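Side-chain contact in D-alanyl-D-alanine carboxypeptidase (Streptococcus pneumoniae R6, PDB 1XP4), which probably removes the terminal D-alanine from cell-wall peptide precursors, as a serine-type carboxypeptidase of peptidoglycan synthesis: residues Y91-L96 with I110-K115. Residues are numbered along the deposited sequence; the frame is centred on the assembly and turned at random.
Sequences YTVEEL and IALAEK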
loop_
_atom_site.group_PDB
_atom_site.type_symbol
_atom_site.label_atom_id
_atom_site.label_comp_id
_atom_site.label_asym_id
_atom_site.label_seq_id
_atom_site.Cartn_x
_atom_site.Cartn_y
_atom_site.Cartn_z
ATOM N N TYR A 91 -4.261 22.953 13.183
ATOM C CA TYR A 91 -3.665 22.857 11.874
ATOM C C TYR A 91 -4.589 22.215 10.867
ATOM O O TYR A 91 -5.588 21.598 11.217
ATOM C CB TYR A 91 -2.350 22.078 11.944
ATOM C CG TYR A 91 -1.297 22.758 12.786
ATOM C CD1 TYR A 91 -1.285 22.610 14.175
ATOM C CD2 TYR A 91 -0.354 23.612 12.202
ATOM C CE1 TYR A 91 -0.371 23.302 14.969
ATOM C CE2 TYR A 91 0.568 24.306 12.984
ATOM C CZ TYR A 91 0.548 24.150 14.367
ATOM O OH TYR A 91 1.417 24.865 15.149
ATOM N N THR A 92 -4.225 22.379 9.605
ATOM C CA THR A 92 -4.964 21.852 8.477
ATOM C C THR A 92 -4.861 20.330 8.360
ATOM O O THR A 92 -3.860 19.729 8.761
ATOM C CB THR A 92 -4.442 22.523 7.183
ATOM O OG1 THR A 92 -5.243 23.671 6.897
ATOM C CG2 THR A 92 -4.472 21.578 6.016
ATOM N N VAL A 93 -5.911 19.715 7.824
ATOM C CA VAL A 93 -5.931 18.275 7.611
ATOM C C VAL A 93 -4.711 17.933 6.755
ATOM O O VAL A 93 -3.945 17.027 7.076
ATOM C CB VAL A 93 -7.214 17.836 6.851
ATOM C CG1 VAL A 93 -7.019 16.454 6.239
ATOM C CG2 VAL A 93 -8.402 17.816 7.797
ATOM N N GLU A 94 -4.545 18.669 5.663
ATOM C CA GLU A 94 -3.426 18.461 4.760
ATOM C C GLU A 94 -2.116 18.636 5.517
ATOM O O GLU A 94 -1.151 17.908 5.289
ATOM C CB GLU A 94 -3.496 19.456 3.592
ATOM C CG GLU A 94 -2.352 19.341 2.583
ATOM C CD GLU A 94 -2.522 20.260 1.373
ATOM O OE1 GLU A 94 -2.634 21.489 1.561
ATOM O OE2 GLU A 94 -2.541 19.754 0.229
ATOM N N GLU A 95 -2.077 19.596 6.427
ATOM C CA GLU A 95 -0.860 19.829 7.182
ATOM C C GLU A 95 -0.519 18.634 8.064
ATOM O O GLU A 95 0.630 18.180 8.093
ATOM C CB GLU A 95 -0.996 21.107 8.014
ATOM C CG GLU A 95 -1.213 22.338 7.151
ATOM C CD GLU A 95 -1.098 23.634 7.923
ATOM O OE1 GLU A 95 -1.922 23.864 8.840
ATOM O OE2 GLU A 95 -0.178 24.425 7.604
ATOM N N LEU A 96 -1.516 18.115 8.771
ATOM C CA LEU A 96 -1.300 16.961 9.636
ATOM C C LEU A 96 -0.975 15.726 8.802
ATOM O O LEU A 96 -0.111 14.925 9.159
ATOM C CB LEU A 96 -2.535 16.709 10.491
ATOM C CG LEU A 96 -2.874 17.848 11.450
ATOM C CD1 LEU A 96 -4.170 17.529 12.173
ATOM C CD2 LEU A 96 -1.726 18.046 12.436
ATOM N N ILE A 110 -2.912 11.338 15.864
ATOM C CA ILE A 110 -3.949 11.408 16.879
ATOM C C ILE A 110 -4.952 12.504 16.552
ATOM O O ILE A 110 -6.162 12.262 16.518
ATOM C CB ILE A 110 -3.349 11.671 18.273
ATOM C CG1 ILE A 110 -2.387 10.537 18.641
ATOM C CG2 ILE A 110 -4.456 11.780 19.306
ATOM C CD1 ILE A 110 -1.700 10.716 19.977
ATOM N N ALA A 111 -4.450 13.707 16.302
ATOM C CA ALA A 111 -5.324 14.825 15.971
ATOM C C ALA A 111 -6.318 14.457 14.858
ATOM O O ALA A 111 -7.528 14.661 15.003
ATOM C CB ALA A 111 -4.488 16.034 15.558
ATOM N N LEU A 112 -5.813 13.919 13.752
ATOM C CA LEU A 112 -6.674 13.532 12.639
ATOM C C LEU A 112 -7.748 12.533 13.085
ATOM O O LEU A 112 -8.913 12.622 12.677
ATOM C CB LEU A 112 -5.829 12.917 11.521
ATOM C CG LEU A 112 -4.985 13.891 10.696
ATOM C CD1 LEU A 112 -3.978 13.130 9.842
ATOM C CD2 LEU A 112 -5.903 14.745 9.834
ATOM N N ALA A 113 -7.340 11.585 13.928
ATOM C CA ALA A 113 -8.235 10.553 14.433
ATOM C C ALA A 113 -9.385 11.128 15.260
ATOM O O ALA A 113 -10.541 10.742 15.071
ATOM C CB ALA A 113 -7.442 9.540 15.260
ATOM N N GLU A 114 -9.068 12.037 16.179
ATOM C CA GLU A 114 -10.094 12.650 17.018
ATOM C C GLU A 114 -11.030 13.472 16.148
ATOM O O GLU A 114 -12.227 13.561 16.413
ATOM C CB GLU A 114 -9.472 13.559 18.072
ATOM C CG GLU A 114 -8.587 12.852 19.064
ATOM C CD GLU A 114 -8.312 13.709 20.281
ATOM O OE1 GLU A 114 -8.165 14.941 20.117
ATOM O OE2 GLU A 114 -8.242 13.151 21.399
ATOM N N LYS A 115 -10.474 14.076 15.105
ATOM C CA LYS A 115 -11.260 14.877 14.189
ATOM C C LYS A 115 -12.251 14.012 13.423
ATOM O O LYS A 115 -13.384 14.427 13.180
ATOM C CB LYS A 115 -10.347 15.578 13.190
ATOM C CG LYS A 115 -11.069 16.502 12.226
ATOM C CD LYS A 115 -11.717 17.651 12.981
ATOM C CE LYS A 115 -12.203 18.738 12.043
ATOM N NZ LYS A 115 -12.909 19.817 12.779
#
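T92 N gives an almost straight 2.8 Å hydrogen bond to E95 OE1, at the start of the helix whose V93 and L96 meet A111 and L112. E95 OE1 accepts with its anti lone pair, the one away from OE2. T92 is the N-cap residue, but its own side chain makes no capping bond. This is therefore only one half of a capping box. The T92 carbonyl takes the L96 amide, so the first helical turn is tied at both T92 N and T92 O.

L96 and L112 form the centre of the contact. Their side chains run past each other in opposite directions, and L96 CB lies 3.7 Å from L112 CG. With L96 CG set anti to its carbonyl carbon (chi1 -63°), the branch also reaches the preceding residue, A111, where L96 CD1 lies 3.7 Å from the methyl A111 CB. V93 crosses L112 at about a right angle and touches more loosely, CG1 to CD2 at 4.1 Å.

V66 of strand 65-67 also packs on V93 and L96. The contact joins helices 93-103 and 106-117; S104, a predicted active-site residue, lies in the link between them. The L112 side chain is about 8 Å from that of K44, the predicted proton acceptor. All four touching residues are buried, and their side chains meet through apolar carbons, which implies cohesion by van der Waals packing and exclusion of water.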